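Local coordinates for protein phytase (Citrobacter braakii, PDB 3ZHC) that belongs to the phytases of branch 2 of the histidine phosphatase superfamily, built from an alpha/beta part with a mixed sheet and a largely helical part, at residues Trp232-Ser235 / Ser236-Glu240; Glu168-Gly171 / Gly172-Leu176; Gly125-Lys129 / Cys130-Val134. The protein carries 2 engineered substitutions. All coordinates share one frame; numbering follows the deposited sequence. Where two conformers were deposited one is given.

Interaction 1. Residues Trp232-Ser235 / Ser236-Glu240; sequences WSLS and STLTE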
loop_
_atom_site.group_PDB
_atom_site.type_symbol
_atom_site.label_atom_id
_atom_site.label_comp_id
_atom_site.label_asym_id
_atom_site.label_seq_id
_atom_site.Cartn_x
_atom_site.Cartn_y
_atom_site.Cartn_z
ATOM N N TRP B 232 -13.616 1.316 15.520
ATOM C CA TRP B 232 -12.237 1.754 15.168
ATOM C C TRP B 232 -11.183 1.513 16.290
ATOM O O TRP B 232 -10.179 0.833 16.042
ATOM C CB TRP B 232 -12.226 3.223 14.666
ATOM C CG TRP B 232 -12.509 3.275 13.229
ATOM C CD1 TRP B 232 -13.668 3.633 12.627
ATOM C CD2 TRP B 232 -11.605 2.924 12.194
ATOM N NE1 TRP B 232 -13.540 3.535 11.258
ATOM C CE2 TRP B 232 -12.277 3.100 10.969
ATOM C CE3 TRP B 232 -10.282 2.477 12.179
ATOM C CZ2 TRP B 232 -11.665 2.847 9.731
ATOM C CZ3 TRP B 232 -9.673 2.226 10.943
ATOM C CH2 TRP B 232 -10.368 2.411 9.745
ATOM N N SER B 233 -11.405 2.050 17.487
ATOM C CA SER B 233 -10.463 1.810 18.627
ATOM C C SER B 233 -10.355 0.325 18.983
ATOM O O SER B 233 -9.251 -0.183 19.170
ATOM C CB SER B 233 -10.862 2.613 19.867
ATOM O OG SER B 233 -10.090 2.224 21.008
ATOM N N LEU B 234 -11.500 -0.357 19.072
ATOM C CA LEU B 234 -11.531 -1.789 19.391
ATOM C C LEU B 234 -10.694 -2.587 18.388
ATOM O O LEU B 234 -9.807 -3.345 18.779
ATOM C CB LEU B 234 -12.983 -2.327 19.426
ATOM C CG LEU B 234 -13.194 -3.830 19.775
ATOM C CD1 LEU B 234 -12.620 -4.150 21.136
ATOM C CD2 LEU B 234 -14.695 -4.240 19.681
ATOM N N SER B 235 -10.983 -2.397 17.098
ATOM C CA SER B 235 -10.261 -3.097 16.006
ATOM C C SER B 235 -8.758 -2.855 16.032
ATOM O O SER B 235 -7.991 -3.766 15.761
ATOM C CB SER B 235 -10.825 -2.686 14.675
ATOM O OG SER B 235 -12.192 -3.096 14.598
ATOM N N SER B 236 -8.357 -1.613 16.363
ATOM C CA SER B 236 -6.953 -1.250 16.513
ATOM C C SER B 236 -6.314 -2.081 17.618
ATOM O O SER B 236 -5.191 -2.593 17.461
ATOM C CB SER B 236 -6.809 0.247 16.817
ATOM O OG SER B 236 -5.452 0.656 16.834
ATOM N N THR B 237 -7.030 -2.221 18.735
ATOM C CA THR B 237 -6.560 -3.024 19.863
ATOM C C THR B 237 -6.491 -4.520 19.492
ATOM O O THR B 237 -5.461 -5.156 19.688
ATOM C CB THR B 237 -7.465 -2.808 21.119
ATOM O OG1 THR B 237 -7.382 -1.427 21.534
ATOM C CG2 THR B 237 -7.064 -3.725 22.265
ATOM N N LEU B 238 -7.584 -5.055 18.947
ATOM C CA LEU B 238 -7.678 -6.513 18.640
ATOM C C LEU B 238 -6.675 -7.000 17.628
ATOM O O LEU B 238 -6.033 -8.037 17.855
ATOM C CB LEU B 238 -9.089 -6.896 18.185
ATOM C CG LEU B 238 -10.227 -6.658 19.185
ATOM C CD1 LEU B 238 -11.501 -7.333 18.671
ATOM C CD2 LEU B 238 -9.899 -7.147 20.605
ATOM N N THR B 239 -6.536 -6.268 16.511
ATOM C CA THR B 239 -5.586 -6.649 15.460
ATOM C C THR B 239 -4.127 -6.580 15.972
ATOM O O THR B 239 -3.283 -7.397 15.572
ATOM C CB THR B 239 -5.780 -5.810 14.180
ATOM O OG1 THR B 239 -5.698 -4.428 14.496
ATOM C CG2 THR B 239 -7.157 -6.095 13.552
ATOM N N GLU B 240 -3.839 -5.620 16.857
ATOM C CA GLU B 240 -2.516 -5.539 17.490
ATOM C C GLU B 240 -2.304 -6.749 18.400
ATOM O O GLU B 240 -1.201 -7.304 18.444
ATOM C CB GLU B 240 -2.349 -4.227 18.260
ATOM C CG GLU B 240 -1.023 -4.055 19.025
ATOM C CD GLU B 240 0.248 -3.966 18.133
ATOM O OE1 GLU B 240 0.148 -3.870 16.877
ATOM O OE2 GLU B 240 1.352 -3.980 18.723
HETATM O O HOH W 1 -7.380 1.477 20.502
HETATM O O HOH W 2 -9.803 -0.106 22.426
#
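Ser235 O is gripped by two donors from Thr239, one turn further along the helix: the backbone N at 3.0 Å and the hydroxyl OG1 at 2.7 Å. The second bond depends on the Thr239 torsion (chi1 55°), which sets OG1 between its own backbone N and carbonyl carbon and turns it back onto the preceding turn; both donors lie off the carbonyl plane. Leu234 and Leu238 pair on another side of the helix. Their branched ends cross at an angle, with Leu234 CD1 4.0 Å from Leu238 CG, while Leu238 N reaches Leu234 O at 2.8 Å in a nearly straight bond. Thr237 N bonds directly to Ser233 O, but their hydroxyls meet through water. Two waters each join Ser233 OG to Thr237 OG1, and the first also donates to Ser233 O at 2.8 Å, so the hydroxyls of successive turns share a small hydrated patch. Further out, the leucine pair rests on Met51 of helix 49-53, and Ser235 and Thr239 face Leu188 of helix 182-192. Trp232 is wedged among the rings of Tyr177, Tyr181 and Phe185, its NE1 held by Thr178 OG1, and Ser236 O accepts a bond from His271 ND1 of helix 260-280. These i to i+4 contacts are those of a regular alpha-helix, here a largely buried one packed among neighbouring helices in the helical part of the histidine phosphatase fold.

Interaction 2. Residues Glu168-Gly171 / Gly172-Leu176; sequences ERAG and GNIEL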
loop_
_atom_site.group_PDB
_atom_site.type_symbol
_atom_site.label_atom_id
_atom_site.label_comp_id
_atom_site.label_asym_id
_atom_site.label_seq_id
_atom_site.Cartn_x
_atom_site.Cartn_y
_atom_site.Cartn_z
ATOM N N GLU B 168 -11.081 15.737 8.795
ATOM C CA GLU B 168 -10.836 15.984 7.341
ATOM C C GLU B 168 -9.828 15.010 6.744
ATOM O O GLU B 168 -9.875 14.736 5.531
ATOM C CB GLU B 168 -10.428 17.456 7.065
ATOM C CG GLU B 168 -11.567 18.506 7.378
ATOM C CD GLU B 168 -12.897 18.201 6.649
ATOM O OE1 GLU B 168 -12.858 17.913 5.434
ATOM O OE2 GLU B 168 -13.978 18.250 7.305
ATOM N N ARG B 169 -8.917 14.480 7.568
ATOM C CA ARG B 169 -8.024 13.385 7.105
ATOM C C ARG B 169 -8.809 12.089 6.896
ATOM O O ARG B 169 -8.403 11.252 6.097
ATOM C CB ARG B 169 -6.872 13.145 8.051
ATOM C CG ARG B 169 -5.795 14.210 7.973
ATOM C CD ARG B 169 -4.561 13.713 8.568
ATOM N NE ARG B 169 -3.922 12.717 7.690
ATOM C CZ ARG B 169 -3.124 11.714 8.089
ATOM N NH1 ARG B 169 -2.836 11.509 9.390
ATOM N NH2 ARG B 169 -2.618 10.900 7.180
ATOM N N ALA B 170 -9.927 11.941 7.625
ATOM C CA ALA B 170 -10.850 10.815 7.462
ATOM C C ALA B 170 -11.930 11.057 6.356
ATOM O O ALA B 170 -12.864 10.254 6.224
ATOM C CB ALA B 170 -11.520 10.491 8.796
ATOM N N GLY B 171 -11.799 12.153 5.583
ATOM C CA GLY B 171 -12.740 12.479 4.470
ATOM C C GLY B 171 -13.898 13.414 4.805
ATOM O O GLY B 171 -14.705 13.690 3.947
ATOM N N GLY B 172 -13.971 13.909 6.044
ATOM C CA GLY B 172 -15.089 14.776 6.492
ATOM C C GLY B 172 -16.049 14.078 7.450
ATOM O O GLY B 172 -16.792 14.755 8.193
ATOM N N ASN B 173 -16.044 12.728 7.426
ATOM C CA ASN B 173 -16.842 11.914 8.366
ATOM C C ASN B 173 -16.243 10.514 8.506
ATOM O O ASN B 173 -15.749 9.925 7.547
ATOM C CB ASN B 173 -18.363 11.889 8.044
ATOM C CG ASN B 173 -18.667 11.646 6.601
ATOM O OD1 ASN B 173 -18.042 12.216 5.720
ATOM N ND2 ASN B 173 -19.659 10.800 6.346
ATOM N N ILE B 174 -16.271 10.002 9.746
ATOM C CA ILE B 174 -15.681 8.679 10.069
ATOM C C ILE B 174 -16.345 7.571 9.249
ATOM O O ILE B 174 -15.659 6.665 8.779
ATOM C CB ILE B 174 -15.750 8.345 11.605
ATOM C CG1 ILE B 174 -15.031 9.432 12.462
ATOM C CG2 ILE B 174 -15.159 6.982 11.889
ATOM C CD1 ILE B 174 -13.593 9.690 12.078
ATOM N N GLU B 175 -17.675 7.663 9.064
ATOM C CA GLU B 175 -18.430 6.673 8.248
ATOM C C GLU B 175 -17.821 6.477 6.853
ATOM O O GLU B 175 -17.753 5.353 6.390
ATOM C CB GLU B 175 -19.918 7.046 8.157
ATOM C CG GLU B 175 -20.654 6.889 9.509
ATOM C CD GLU B 175 -22.146 7.271 9.463
ATOM O OE1 GLU B 175 -22.593 7.870 8.452
ATOM O OE2 GLU B 175 -22.866 6.967 10.450
ATOM N N LEU B 176 -17.371 7.572 6.199
ATOM C CA LEU B 176 -16.653 7.461 4.889
ATOM C C LEU B 176 -15.305 6.740 5.045
ATOM O O LEU B 176 -14.900 5.989 4.162
ATOM C CB LEU B 176 -16.426 8.829 4.224
ATOM C CG LEU B 176 -17.638 9.615 3.700
ATOM C CD1 LEU B 176 -17.157 10.925 3.074
ATOM C CD2 LEU B 176 -18.487 8.821 2.710
HETATM O O HOH W 3 -16.596 17.484 7.312
HETATM O O HOH W 4 -17.998 14.642 4.489
#
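A Schellman motif ends helix 159-169 here and sends the chain through a Gly171-Gly172 turn into helix 174-180, bringing Glu168, Ala170 and Gly171 against Gly172, Ile174 and Leu176. Gly172 N returns to Leu167 O, and Gly171 N makes a weak bond to Glu168 O. Gly171 is the C-prime residue with phi 94°. Gly172 also has positive phi, and a CB on either glycine would press against the carbonyl O of the residue before it. On the inner side, the methyl CB of Ala170 meets CD1 of Ile174 at 4.0 Å, the end of the isoleucine chain reaching back to the residue just past the end of helix 159-169. Ala170 also touches Leu277 of helix 260-280, whereas Ile174 leans on Leu219 and Leu228. On the outer side, Leu176 lays CD1 beside Gly171 O at 3.8 Å. Glu168 folds its carboxylate back over the turn through a bend at chi2 (-54°), bringing OE2 to 3.7 Å from Gly172 CA. A water completes this side, donating to Glu168 OE2 at 2.7 Å and to Gly172 O at 2.9 Å. The direct contacts between the two segments are therefore apolar touches and van der Waals approaches, and their polar link runs through water; Glu168 is exposed and hydrated, so it is probably ionised.

Interaction 3. Residues Gly125-Lys129 / Cys130-Val134; sequences GLAPK and CQIQV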
loop_
_atom_site.group_PDB
_atom_site.type_symbol
_atom_site.label_atom_id
_atom_site.label_comp_id
_atom_site.label_asym_id
_atom_site.label_seq_id
_atom_site.Cartn_x
_atom_site.Cartn_y
_atom_site.Cartn_z
ATOM N N GLY B 125 21.976 -7.097 24.304
ATOM C CA GLY B 125 22.424 -7.441 22.963
ATOM C C GLY B 125 23.618 -6.617 22.514
ATOM O O GLY B 125 24.577 -7.162 21.961
ATOM N N LEU B 126 23.548 -5.297 22.761
ATOM C CA LEU B 126 24.558 -4.338 22.306
ATOM C C LEU B 126 25.873 -4.425 23.067
ATOM O O LEU B 126 26.938 -4.472 22.459
ATOM C CB LEU B 126 24.027 -2.885 22.430
ATOM C CG LEU B 126 24.889 -1.750 21.804
ATOM C CD1 LEU B 126 24.544 -1.539 20.328
ATOM C CD2 LEU B 126 24.748 -0.435 22.598
ATOM N N ALA B 127 25.776 -4.429 24.393
ATOM C CA ALA B 127 26.933 -4.386 25.278
ATOM C C ALA B 127 26.699 -5.241 26.546
ATOM O O ALA B 127 26.628 -4.707 27.657
ATOM C CB ALA B 127 27.222 -2.956 25.637
ATOM N N PRO B 128 26.578 -6.581 26.373
ATOM C CA PRO B 128 26.345 -7.460 27.540
ATOM C C PRO B 128 27.498 -7.399 28.525
ATOM O O PRO B 128 28.659 -7.333 28.108
ATOM C CB PRO B 128 26.235 -8.867 26.929
ATOM C CG PRO B 128 26.794 -8.769 25.576
ATOM C CD PRO B 128 26.696 -7.349 25.118
ATOM N N LYS B 129 27.162 -7.411 29.812
ATOM C CA LYS B 129 28.135 -7.391 30.906
ATOM C C LYS B 129 28.970 -6.081 30.980
ATOM O O LYS B 129 30.081 -6.098 31.508
ATOM C CB LYS B 129 29.058 -8.653 30.848
ATOM C CG LYS B 129 28.298 -9.980 30.724
ATOM C CD LYS B 129 29.241 -11.118 30.378
ATOM C CE LYS B 129 28.501 -12.441 30.300
ATOM N NZ LYS B 129 27.442 -12.443 29.247
ATOM N N CYS B 130 28.415 -4.968 30.455
ATOM C CA CYS B 130 29.055 -3.633 30.509
ATOM C C CYS B 130 28.437 -2.707 31.579
ATOM O O CYS B 130 28.980 -1.642 31.841
ATOM C CB CYS B 130 29.017 -2.964 29.133
ATOM S SG CYS B 130 29.893 -3.915 27.835
ATOM N N GLN B 131 27.305 -3.134 32.178
ATOM C CA GLN B 131 26.609 -2.387 33.253
ATOM C C GLN B 131 26.216 -0.949 32.844
ATOM O O GLN B 131 26.192 -0.027 33.683
ATOM C CB GLN B 131 27.454 -2.375 34.559
ATOM C CG GLN B 131 27.807 -3.753 35.103
ATOM C CD GLN B 131 28.379 -3.697 36.519
ATOM O OE1 GLN B 131 28.217 -2.702 37.230
ATOM N NE2 GLN B 131 29.043 -4.774 36.934
ATOM N N ILE B 132 25.902 -0.749 31.550
ATOM C CA ILE B 132 25.482 0.579 31.064
ATOM C C ILE B 132 24.086 0.895 31.654
ATOM O O ILE B 132 23.191 0.069 31.612
ATOM C CB ILE B 132 25.465 0.677 29.527
ATOM C CG1 ILE B 132 26.889 0.520 28.970
ATOM C CG2 ILE B 132 24.862 2.002 29.077
ATOM C CD1 ILE B 132 26.968 0.531 27.465
ATOM N N GLN B 133 23.939 2.096 32.192
ATOM C CA GLN B 133 22.703 2.533 32.833
ATOM C C GLN B 133 21.531 2.781 31.856
ATOM O O GLN B 133 21.736 3.249 30.732
ATOM C CB GLN B 133 22.973 3.820 33.630
ATOM C CG GLN B 133 21.723 4.460 34.318
ATOM C CD GLN B 133 22.064 5.595 35.271
ATOM O OE1 GLN B 133 21.173 6.238 35.816
ATOM N NE2 GLN B 133 23.348 5.845 35.473
ATOM N N VAL B 134 20.317 2.456 32.327
ATOM C CA VAL B 134 19.077 2.772 31.657
ATOM C C VAL B 134 18.506 3.937 32.447
ATOM O O VAL B 134 18.086 3.757 33.590
ATOM C CB VAL B 134 18.078 1.576 31.640
ATOM C CG1 VAL B 134 16.756 1.978 30.978
ATOM C CG2 VAL B 134 18.684 0.362 30.932
HETATM O O HOH W 5 25.256 -3.066 29.297
#
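The Ala127-Pro128 peptide plane is the flat group of this contact, and Cys130 covers one of its faces at the carbonyl end: SG stands almost directly above Ala127 O, 3.4 Å away. Cys130 N approaches the same oxygen, tilted toward that face, in a weak bond of 3.3 Å. A water sits at the edge of the group, tilted to the other side of the plane, and donates to Ala127 O at 2.7 Å. The weak bond closes a type II beta turn from Ala127 to Cys130 that follows the end of helix 113-126. Pro128 and Lys129 are its central residues, Lys129 taking the positive phi (65°) that this turn type needs at its third position. Cys130 SG lies anti to its own carbonyl carbon (chi1 -60°), a rotation that tucks the sulfur in beside the methyl CB of Ala127, 3.6 Å away. The same sulfur forms the disulfide with Cys99, which fastens the turn to a separate part of the chain, and Pro100 packs on both Ala127 and Cys130. Past the turn the chain bends again at Gln131, also at positive phi, and Ile132 points back toward the helix end. It rests on Leu123 of helix 113-126 and on Val105 of strand 105-109, so the segment after the turn packs between the helix and the edge of the sheet, where strand 134-135 runs parallel to 105-109. The water on Ala127 O also accepts a hydrogen bond from Ile132 N at 3.3 Å, spanning the mouth of the turn. Beside it, the Ile132 side chain ends with CD1 3.9 Å from Ala127 CB.

Overall arrangement
Interaction 1 is the buried contact of the three, interaction 2 is partly buried and interaction 3 lies at the surface. Interactions 1 and 2 are neighbours in the helical part, their centres about 18 Å apart, and they touch where Trp232 CD1 packs on Ile174 CG2 at 3.7 Å; both also lean on helix 260-280. Interaction 3 sits on the opposite side of the chain's centre, beside the mixed sheet, about 35 Å from interaction 1 between centres. The chemistry changes accordingly: regular helical bonds within one continuous helix in the first, a glycine-rich junction between two helices in the second, and a disulfide-tethered turn from helix to strand in the third.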